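Local coordinates for lipoprotein (Mycoplasma mycoides subsp. capri, PDB 7ADK) that probably acts as a surface lipoprotein peptidase of the PA clan, cleaving protein substrates outside the mycoplasma cell, at residues Y307-K312 with S377-E382; S337-Q342 with Q360-K365; Y641-L646 with D661-I666. All coordinates share one frame; numbering follows the deposited sequence.

Interaction 1: residues Y307-K312 with S377-E382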
loop_
_atom_site.group_PDB
_atom_site.type_symbol
_atom_site.label_atom_id
_atom_site.label_comp_id
_atom_site.label_asym_id
_atom_site.label_seq_id
_atom_site.Cartn_x
_atom_site.Cartn_y
_atom_site.Cartn_z
ATOM N N TYR B 307 10.575 34.244 1.587
ATOM C CA TYR B 307 9.265 34.279 0.922
ATOM C C TYR B 307 8.126 34.603 1.910
ATOM O O TYR B 307 7.318 35.504 1.664
ATOM C CB TYR B 307 9.038 32.950 0.183
ATOM C CG TYR B 307 7.618 32.753 -0.317
ATOM C CD1 TYR B 307 6.668 32.147 0.525
ATOM C CD2 TYR B 307 7.234 33.208 -1.590
ATOM C CE1 TYR B 307 5.334 32.010 0.106
ATOM C CE2 TYR B 307 5.897 33.075 -2.013
ATOM C CZ TYR B 307 4.946 32.472 -1.164
ATOM O OH TYR B 307 3.654 32.325 -1.559
ATOM N N LYS B 308 8.089 33.933 3.075
ATOM C CA LYS B 308 7.138 34.232 4.164
ATOM C C LYS B 308 7.277 35.672 4.670
ATOM O O LYS B 308 6.266 36.259 5.034
ATOM C CB LYS B 308 7.237 33.198 5.311
ATOM C CG LYS B 308 6.587 31.844 4.944
ATOM C CD LYS B 308 7.190 30.563 5.565
ATOM C CE LYS B 308 7.103 30.415 7.086
ATOM N NZ LYS B 308 7.569 29.084 7.553
ATOM N N ASP B 309 8.461 36.283 4.655
ATOM C CA ASP B 309 8.649 37.687 5.044
ATOM C C ASP B 309 8.068 38.693 4.023
ATOM O O ASP B 309 7.398 39.660 4.403
ATOM C CB ASP B 309 10.139 37.977 5.294
ATOM C CG ASP B 309 10.376 39.202 6.177
ATOM O OD1 ASP B 309 9.426 39.696 6.824
ATOM O OD2 ASP B 309 11.534 39.660 6.255
ATOM N N TYR B 310 8.224 38.447 2.717
ATOM C CA TYR B 310 7.512 39.228 1.694
ATOM C C TYR B 310 5.993 39.033 1.790
ATOM O O TYR B 310 5.248 40.014 1.742
ATOM C CB TYR B 310 8.031 38.908 0.286
ATOM C CG TYR B 310 9.476 39.283 -0.000
ATOM C CD1 TYR B 310 10.272 38.436 -0.790
ATOM C CD2 TYR B 310 10.006 40.506 0.454
ATOM C CE1 TYR B 310 11.594 38.794 -1.110
ATOM C CE2 TYR B 310 11.335 40.856 0.156
ATOM C CZ TYR B 310 12.133 39.998 -0.623
ATOM O OH TYR B 310 13.411 40.351 -0.903
ATOM N N GLU B 311 5.514 37.808 2.043
ATOM C CA GLU B 311 4.096 37.560 2.346
ATOM C C GLU B 311 3.613 38.353 3.576
ATOM O O GLU B 311 2.535 38.946 3.521
ATOM C CB GLU B 311 3.838 36.048 2.493
ATOM C CG GLU B 311 2.371 35.681 2.774
ATOM C CD GLU B 311 1.996 35.653 4.269
ATOM O OE1 GLU B 311 1.111 36.430 4.683
ATOM O OE2 GLU B 311 2.519 34.817 5.039
ATOM N N LYS B 312 4.409 38.429 4.657
ATOM C CA LYS B 312 4.072 39.207 5.856
ATOM C C LYS B 312 3.883 40.688 5.539
ATOM O O LYS B 312 2.860 41.245 5.938
ATOM C CB LYS B 312 5.114 39.044 6.983
ATOM C CG LYS B 312 5.236 37.691 7.702
ATOM C CD LYS B 312 4.096 36.692 7.509
ATOM C CE LYS B 312 4.527 35.300 7.978
ATOM N NZ LYS B 312 3.569 34.242 7.575
ATOM N N SER B 377 3.392 44.489 16.041
ATOM C CA SER B 377 3.014 44.212 14.644
ATOM C C SER B 377 3.834 44.978 13.586
ATOM O O SER B 377 3.320 45.334 12.523
ATOM C CB SER B 377 1.501 44.350 14.456
ATOM O OG SER B 377 0.811 43.354 15.166
ATOM N N LYS B 378 5.114 45.237 13.858
ATOM C CA LYS B 378 6.024 45.938 12.945
ATOM C C LYS B 378 6.528 45.057 11.793
ATOM O O LYS B 378 6.584 45.497 10.643
ATOM C CB LYS B 378 7.202 46.474 13.751
ATOM N N ILE B 379 6.825 43.785 12.080
ATOM C CA ILE B 379 7.291 42.789 11.096
ATOM C C ILE B 379 6.715 41.381 11.322
ATOM O O ILE B 379 6.617 40.589 10.391
ATOM C CB ILE B 379 8.837 42.809 11.037
ATOM C CG1 ILE B 379 9.444 42.135 9.793
ATOM C CG2 ILE B 379 9.446 42.179 12.293
ATOM C CD1 ILE B 379 8.985 42.720 8.469
ATOM N N GLU B 380 6.255 41.083 12.534
ATOM C CA GLU B 380 5.569 39.861 12.958
ATOM C C GLU B 380 4.120 39.759 12.430
ATOM O O GLU B 380 3.198 39.356 13.129
ATOM C CB GLU B 380 5.682 39.733 14.494
ATOM C CG GLU B 380 4.934 40.759 15.359
ATOM C CD GLU B 380 5.679 42.064 15.651
ATOM O OE1 GLU B 380 6.415 42.600 14.799
ATOM O OE2 GLU B 380 5.434 42.618 16.726
ATOM N N SER B 381 3.875 40.170 11.189
ATOM C CA SER B 381 2.579 40.581 10.620
ATOM C C SER B 381 1.496 39.494 10.439
ATOM O O SER B 381 0.478 39.740 9.796
ATOM C CB SER B 381 2.830 41.290 9.283
ATOM O OG SER B 381 3.941 42.156 9.363
ATOM N N GLU B 382 1.673 38.291 10.990
ATOM C CA GLU B 382 0.692 37.193 10.975
ATOM C C GLU B 382 0.696 36.391 12.280
ATOM O O GLU B 382 1.670 36.403 13.028
ATOM C CB GLU B 382 0.941 36.241 9.793
ATOM C CG GLU B 382 0.450 36.765 8.436
ATOM C CD GLU B 382 -1.061 37.001 8.365
ATOM O OE1 GLU B 382 -1.516 37.645 7.406
ATOM O OE2 GLU B 382 -1.802 36.534 9.255
#

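Interaction 2: residues S337-Q342 with Q360-K365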
loop_
_atom_site.group_PDB
_atom_site.type_symbol
_atom_site.label_atom_id
_atom_site.label_comp_id
_atom_site.label_asym_id
_atom_site.label_seq_id
_atom_site.Cartn_x
_atom_site.Cartn_y
_atom_site.Cartn_z
ATOM N N SER B 337 -10.535 24.545 24.709
ATOM C CA SER B 337 -10.241 23.106 24.803
ATOM C C SER B 337 -9.535 22.741 26.121
ATOM O O SER B 337 -9.960 21.822 26.821
ATOM C CB SER B 337 -9.414 22.647 23.597
ATOM O OG SER B 337 -8.200 23.360 23.479
ATOM N N ALA B 338 -8.497 23.489 26.508
ATOM C CA ALA B 338 -7.775 23.281 27.761
ATOM C C ALA B 338 -8.677 23.527 28.983
ATOM O O ALA B 338 -8.701 22.728 29.916
ATOM C CB ALA B 338 -6.544 24.183 27.760
ATOM N N GLN B 339 -9.494 24.580 28.937
ATOM C CA GLN B 339 -10.546 24.873 29.914
ATOM C C GLN B 339 -11.540 23.704 30.073
ATOM O O GLN B 339 -11.855 23.348 31.204
ATOM C CB GLN B 339 -11.295 26.147 29.507
ATOM C CG GLN B 339 -10.472 27.445 29.590
ATOM C CD GLN B 339 -10.494 28.116 30.957
ATOM O OE1 GLN B 339 -10.801 27.535 31.987
ATOM N NE2 GLN B 339 -10.174 29.375 31.022
ATOM N N LEU B 340 -11.983 23.042 28.995
ATOM C CA LEU B 340 -12.906 21.906 29.105
ATOM C C LEU B 340 -12.296 20.688 29.830
ATOM O O LEU B 340 -13.026 19.904 30.440
ATOM C CB LEU B 340 -13.461 21.571 27.713
ATOM C CG LEU B 340 -14.505 20.438 27.679
ATOM C CD1 LEU B 340 -15.696 20.680 28.593
ATOM C CD2 LEU B 340 -15.028 20.256 26.264
ATOM N N THR B 341 -10.970 20.523 29.843
ATOM C CA THR B 341 -10.340 19.539 30.745
ATOM C C THR B 341 -10.522 19.952 32.211
ATOM O O THR B 341 -11.030 19.185 33.024
ATOM C CB THR B 341 -8.862 19.250 30.414
ATOM O OG1 THR B 341 -7.999 20.280 30.823
ATOM C CG2 THR B 341 -8.596 18.997 28.939
ATOM N N GLN B 342 -10.193 21.198 32.556
ATOM C CA GLN B 342 -10.261 21.697 33.932
ATOM C C GLN B 342 -11.714 21.832 34.439
ATOM O O GLN B 342 -11.970 21.572 35.612
ATOM C CB GLN B 342 -9.444 22.999 34.036
ATOM C CG GLN B 342 -7.937 22.714 33.874
ATOM C CD GLN B 342 -7.047 23.944 33.766
ATOM O OE1 GLN B 342 -7.396 24.976 33.232
ATOM N NE2 GLN B 342 -5.842 23.889 34.262
ATOM N N GLN B 360 -5.117 26.577 36.735
ATOM C CA GLN B 360 -5.944 27.607 36.097
ATOM C C GLN B 360 -5.234 28.979 36.007
ATOM O O GLN B 360 -5.861 29.979 35.668
ATOM C CB GLN B 360 -7.322 27.691 36.776
ATOM C CG GLN B 360 -8.223 26.476 36.491
ATOM C CD GLN B 360 -9.394 26.874 35.593
ATOM O OE1 GLN B 360 -10.436 27.316 36.054
ATOM N NE2 GLN B 360 -9.257 26.767 34.294
ATOM N N THR B 361 -3.915 29.054 36.214
ATOM C CA THR B 361 -3.088 30.136 35.637
ATOM C C THR B 361 -2.786 29.919 34.151
ATOM O O THR B 361 -2.275 30.837 33.514
ATOM C CB THR B 361 -1.762 30.354 36.377
ATOM O OG1 THR B 361 -0.968 29.192 36.350
ATOM C CG2 THR B 361 -1.986 30.801 37.820
ATOM N N GLN B 362 -3.135 28.762 33.568
ATOM C CA GLN B 362 -2.987 28.523 32.131
ATOM C C GLN B 362 -3.738 29.538 31.241
ATOM O O GLN B 362 -3.115 29.987 30.277
ATOM C CB GLN B 362 -3.201 27.040 31.773
ATOM C CG GLN B 362 -4.631 26.476 31.778
ATOM C CD GLN B 362 -5.468 26.765 30.531
ATOM O OE1 GLN B 362 -5.047 27.367 29.557
ATOM N NE2 GLN B 362 -6.715 26.371 30.535
ATOM N N PRO B 363 -4.958 30.040 31.563
ATOM C CA PRO B 363 -5.468 31.251 30.928
ATOM C C PRO B 363 -4.646 32.493 31.299
ATOM O O PRO B 363 -4.154 33.198 30.430
ATOM C CB PRO B 363 -6.938 31.373 31.339
ATOM C CG PRO B 363 -7.008 30.607 32.651
ATOM C CD PRO B 363 -5.994 29.493 32.430
ATOM N N ASP B 364 -4.466 32.783 32.584
ATOM C CA ASP B 364 -4.058 34.121 33.019
ATOM C C ASP B 364 -2.595 34.471 32.728
ATOM O O ASP B 364 -2.355 35.475 32.059
ATOM C CB ASP B 364 -4.427 34.362 34.489
ATOM C CG ASP B 364 -5.933 34.474 34.739
ATOM O OD1 ASP B 364 -6.745 34.194 33.837
ATOM O OD2 ASP B 364 -6.317 34.865 35.858
ATOM N N LYS B 365 -1.605 33.664 33.132
ATOM C CA LYS B 365 -0.188 34.027 32.916
ATOM C C LYS B 365 0.233 33.969 31.441
ATOM O O LYS B 365 1.230 34.573 31.057
ATOM C CB LYS B 365 0.750 33.257 33.865
ATOM C CG LYS B 365 1.162 31.829 33.456
ATOM C CD LYS B 365 2.560 31.782 32.814
ATOM C CE LYS B 365 2.966 30.336 32.503
ATOM N NZ LYS B 365 4.380 30.242 32.078
#

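Interaction 3: residues Y641-L646 with D661-I666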
loop_
_atom_site.group_PDB
_atom_site.type_symbol
_atom_site.label_atom_id
_atom_site.label_comp_id
_atom_site.label_asym_id
_atom_site.label_seq_id
_atom_site.Cartn_x
_atom_site.Cartn_y
_atom_site.Cartn_z
ATOM N N TYR B 641 3.920 8.135 0.038
ATOM C CA TYR B 641 2.967 8.860 0.884
ATOM C C TYR B 641 1.584 9.055 0.239
ATOM O O TYR B 641 0.564 8.885 0.908
ATOM C CB TYR B 641 3.583 10.199 1.314
ATOM C CG TYR B 641 2.718 10.968 2.296
ATOM C CD1 TYR B 641 2.590 10.512 3.621
ATOM C CD2 TYR B 641 2.012 12.112 1.879
ATOM C CE1 TYR B 641 1.740 11.182 4.520
ATOM C CE2 TYR B 641 1.155 12.781 2.774
ATOM C CZ TYR B 641 1.008 12.310 4.094
ATOM O OH TYR B 641 0.157 12.930 4.951
ATOM N N LYS B 642 1.523 9.342 -1.071
ATOM C CA LYS B 642 0.254 9.487 -1.822
ATOM C C LYS B 642 -0.156 8.242 -2.626
ATOM O O LYS B 642 -1.053 8.295 -3.463
ATOM C CB LYS B 642 0.240 10.787 -2.645
ATOM C CG LYS B 642 0.513 12.010 -1.753
ATOM C CD LYS B 642 0.018 13.337 -2.341
ATOM C CE LYS B 642 -1.504 13.478 -2.214
ATOM N NZ LYS B 642 -1.960 14.790 -2.728
ATOM N N ASP B 643 0.459 7.092 -2.363
ATOM C CA ASP B 643 0.095 5.804 -2.955
ATOM C C ASP B 643 -1.243 5.289 -2.400
ATOM O O ASP B 643 -1.319 4.713 -1.315
ATOM C CB ASP B 643 1.259 4.822 -2.741
ATOM C CG ASP B 643 1.072 3.446 -3.381
ATOM O OD1 ASP B 643 -0.075 3.099 -3.742
ATOM O OD2 ASP B 643 2.096 2.742 -3.527
ATOM N N PHE B 644 -2.310 5.527 -3.158
ATOM C CA PHE B 644 -3.699 5.238 -2.800
ATOM C C PHE B 644 -4.143 3.785 -3.021
ATOM O O PHE B 644 -5.271 3.429 -2.681
ATOM C CB PHE B 644 -4.593 6.214 -3.571
ATOM C CG PHE B 644 -4.438 6.219 -5.078
ATOM C CD1 PHE B 644 -3.603 7.164 -5.700
ATOM C CD2 PHE B 644 -5.178 5.315 -5.858
ATOM C CE1 PHE B 644 -3.550 7.238 -7.098
ATOM C CE2 PHE B 644 -5.122 5.394 -7.253
ATOM C CZ PHE B 644 -4.318 6.361 -7.872
ATOM N N TYR B 645 -3.291 2.931 -3.586
ATOM C CA TYR B 645 -3.642 1.536 -3.852
ATOM C C TYR B 645 -3.446 0.622 -2.645
ATOM O O TYR B 645 -4.038 -0.453 -2.578
ATOM C CB TYR B 645 -2.811 1.015 -5.010
ATOM C CG TYR B 645 -3.091 1.670 -6.338
ATOM C CD1 TYR B 645 -4.025 1.070 -7.191
ATOM C CD2 TYR B 645 -2.431 2.851 -6.720
ATOM C CE1 TYR B 645 -4.331 1.667 -8.417
ATOM C CE2 TYR B 645 -2.713 3.433 -7.961
ATOM C CZ TYR B 645 -3.706 2.868 -8.778
ATOM O OH TYR B 645 -4.086 3.494 -9.908
ATOM N N LEU B 646 -2.640 1.052 -1.671
ATOM C CA LEU B 646 -2.475 0.396 -0.377
ATOM C C LEU B 646 -3.808 0.371 0.393
ATOM O O LEU B 646 -4.425 1.418 0.595
ATOM C CB LEU B 646 -1.395 1.140 0.422
ATOM C CG LEU B 646 0.010 1.083 -0.194
ATOM C CD1 LEU B 646 0.920 2.099 0.479
ATOM C CD2 LEU B 646 0.644 -0.289 -0.021
ATOM N N ASP B 661 10.681 5.345 1.790
ATOM C CA ASP B 661 9.832 4.443 0.977
ATOM C C ASP B 661 9.099 5.026 -0.246
ATOM O O ASP B 661 8.600 6.152 -0.255
ATOM C CB ASP B 661 8.880 3.624 1.865
ATOM C CG ASP B 661 8.659 2.198 1.348
ATOM O OD1 ASP B 661 9.250 1.816 0.309
ATOM O OD2 ASP B 661 7.905 1.453 2.006
ATOM N N PHE B 662 9.035 4.200 -1.299
ATOM C CA PHE B 662 8.714 4.564 -2.678
ATOM C C PHE B 662 7.882 3.493 -3.392
ATOM O O PHE B 662 7.826 2.331 -2.989
ATOM C CB PHE B 662 9.995 4.834 -3.474
ATOM C CG PHE B 662 10.898 5.911 -2.925
ATOM C CD1 PHE B 662 10.912 7.182 -3.513
ATOM C CD2 PHE B 662 11.782 5.628 -1.872
ATOM C CE1 PHE B 662 11.781 8.173 -3.034
ATOM C CE2 PHE B 662 12.634 6.623 -1.376
ATOM C CZ PHE B 662 12.633 7.897 -1.958
ATOM N N SER B 663 7.247 3.893 -4.498
ATOM C CA SER B 663 6.377 3.071 -5.359
ATOM C C SER B 663 6.949 2.931 -6.778
ATOM O O SER B 663 7.672 3.813 -7.213
ATOM C CB SER B 663 4.999 3.714 -5.478
ATOM O OG SER B 663 4.418 3.968 -4.224
ATOM N N LEU B 664 6.618 1.879 -7.533
ATOM C CA LEU B 664 6.994 1.687 -8.947
ATOM C C LEU B 664 5.887 2.181 -9.896
ATOM O O LEU B 664 5.208 1.393 -10.550
ATOM C CB LEU B 664 7.356 0.207 -9.173
ATOM C CG LEU B 664 7.826 -0.142 -10.606
ATOM C CD1 LEU B 664 9.311 0.083 -10.800
ATOM C CD2 LEU B 664 7.542 -1.602 -10.900
ATOM N N TRP B 665 5.673 3.496 -9.952
ATOM C CA TRP B 665 4.600 4.118 -10.745
ATOM C C TRP B 665 4.767 3.889 -12.261
ATOM O O TRP B 665 5.853 3.675 -12.781
ATOM C CB TRP B 665 4.454 5.602 -10.384
ATOM C CG TRP B 665 3.062 6.164 -10.314
ATOM C CD1 TRP B 665 2.373 6.726 -11.328
ATOM C CD2 TRP B 665 2.171 6.257 -9.158
ATOM N NE1 TRP B 665 1.137 7.127 -10.888
ATOM C CE2 TRP B 665 0.941 6.828 -9.572
ATOM C CE3 TRP B 665 2.285 5.947 -7.792
ATOM C CZ2 TRP B 665 -0.145 6.991 -8.719
ATOM C CZ3 TRP B 665 1.205 6.122 -6.913
ATOM C CH2 TRP B 665 -0.018 6.614 -7.378
ATOM N N ILE B 666 3.644 3.876 -12.958
ATOM C CA ILE B 666 3.438 3.390 -14.326
ATOM C C ILE B 666 2.563 4.390 -15.088
ATOM O O ILE B 666 2.408 5.528 -14.676
ATOM C CB ILE B 666 3.038 1.871 -14.285
ATOM C CG1 ILE B 666 2.641 1.175 -15.610
ATOM C CG2 ILE B 666 2.078 1.465 -13.168
ATOM C CD1 ILE B 666 2.492 -0.349 -15.524
#

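Interaction 1: residues Y307-K312 with S377-E382
The shortest polar bond here, the salt bridge from Lys312 NZ to Glu311 OE2 at 2.8 Å, lies within the helix and holds two side chains that both meet Glu382 of the facing loop. The ammonium reaches the syn side of the Glu311 carboxylate, 20° out of its plane. Turned sharply about CB-CG (chi2 -15°), the Lys312 chain lays its methylenes obliquely over the stem of Glu382, CD to CG at 3.8 Å. The acid of Glu382 is not what the lysine holds, because NZ stays 6.1 Å from Glu382 OE2. Instead, Glu311 OE1 and Glu382 OE1 stand 4.0 Å apart, two like charges whose repulsion the nearby ammonium probably softens.

At the level of the backbone, Lys312 and Ser381 are the closest pair, and Ser381 CB rests 3.3 Å from Lys312 O. Ser381 OG is hydrogen-bonded to Glu313 OE2, the next residue of the same helix, which adds a polar tie beside the packing. One turn earlier on the helix, the Asp309 and Ile379 side chains cross at about a right angle, OD1 to CD1 at 3.5 Å. Ile379 N in turn donates a straight bond (170°) to Glu380 OE1 over 3.0 Å, a bond local to the loop, made by a glutamate whose CB points away from the helix.

Ser377, with positive phi, is where the chain departs from helical geometry after helix 361-375. The arrangement is thus plain surface packing of a helix flank, the last turns of 299-313, against the irregular segment that follows helix 361-375, in the helix-rich region between strands 289-293 and 421-433.

Interaction 2: residues S337-Q342 with Q360-K365
Helix segments 337-342 and 361-365 run roughly antiparallel, at 144° between their directions and with axes 10.8 Å apart, and the nearest backbone pair is Gln342 with Gln360, 7.6 Å between CA atoms. That spacing is bridged mainly by four glutamines.

Gln342 OE1 is the shared acceptor. Gln360 NE2 donates to it at 2.8 Å and Gln362 NE2 at 3.1 Å, the latter bond fairly straight at 165°. The two nitrogens arrive on opposite faces of the Gln342 amide, each well out of its carbonyl plane and not on a lone pair. Gln342 reaches them because its chain is extended beyond CG, and its own NE2 is turned to Ser359 O, so both ends of this buried amide have partners. Gln360 NE2 has a second bond as well, to Gln339 OE1 at 2.9 Å; this acceptor lies in the Gln360 amide plane, whereas Gln342 OE1 is tilted from it. One amino group therefore joins two acceptors on successive turns of helix 329-345, and its plane is nearly perpendicular to both of their amides.

The pattern is that of a helical hairpin, in which helix 329-345 and helix 361-375 pack side by side after a connection of some fifteen residues, here with polar amides at the interface near its turn.

Apolar atoms fill in around the amides. The methyl group of Ala338 sits 3.5 Å from Gln362 NE2. Gln362 comes there folded, with CG between its backbone N and carbonyl carbon (chi1 75°) and a further bend at the next bond. Next to it the Pro363 ring touches the nitrogen end of the Gln339 amide, CG to NE2 at 3.8 Å, the two side chains crossing at about a right angle.

Interaction 3: residues Y641-L646 with D661-I666
Trp665 brings the outer corner of its indole, CH2, up beside the Phe644 and Tyr645 rings. Phe644 lies at the indole edge, CD1 in the indole plane and CE1 3.6 Å from CH2, while the two rings meet obliquely, planes at 69° and centroids 5.7 Å apart. At the Tyr645 ring the same CH2 atom lies at the edge, near the ring plane, 4.2 Å from CE2. The two neighbouring rings also lean on each other: Tyr645 CD2 lies 3.7 Å over a face of Phe644, toward the rim, and Phe644 CD2 does the same over Tyr645. Phe644 reaches the tryptophan because its CG stands between backbone N and carbonyl carbon (chi1 56°). The Tyr645 hydroxyl is hydrogen-bonded to Ser267 O.

Beside the rings, Asp643 CA approaches the indole edge at CZ3, 4.1 Å away. Its buried carboxylate splits its two oxygens between the segments. Ser663 OG donates to Asp643 OD2 at 2.7 Å, from the anti side and 33° out of the carboxylate plane. Asp643 OD1 accepts from Tyr645 N at 3.2 Å, nearly along the C-O axis, and this same oxygen lies in plane at the edge of the Tyr645 ring. Two bonds on different oxygens should restrict the rotation of the carboxylate.

Backbone hydrogen bonds of Ser663 with Pro638 and of Asp661 with Ala640 place residues 661 and 663 beside the chain leading into 641-646, in antiparallel order. The closure from OD1 to the backbone N two residues on is an Asx turn, whose aspartate here also ties one loop of the peptidase domain to another.

Along the chain the 337-342/360-365 contact is nested inside the loop closed by 307-312/377-382, and 641-646/661-666 follows both. Interactions 1 and 2 belong to the helix-rich region between strands 289-293 and 421-433 and are connected by helix 361-375, which begins in interaction 2 and ends just before interaction 1's loop. Their centres are 30 Å apart, with nearest atoms about 17 Å apart. Interaction 2, 47 Å from the chain centre, lies far out on this arm, and interaction 1 packs its return against helix 299-313. The centre of interaction 3 is about 15 Å from that of the chain and about 37 and 43 Å from those of interactions 1 and 2; it joins loops of the main body.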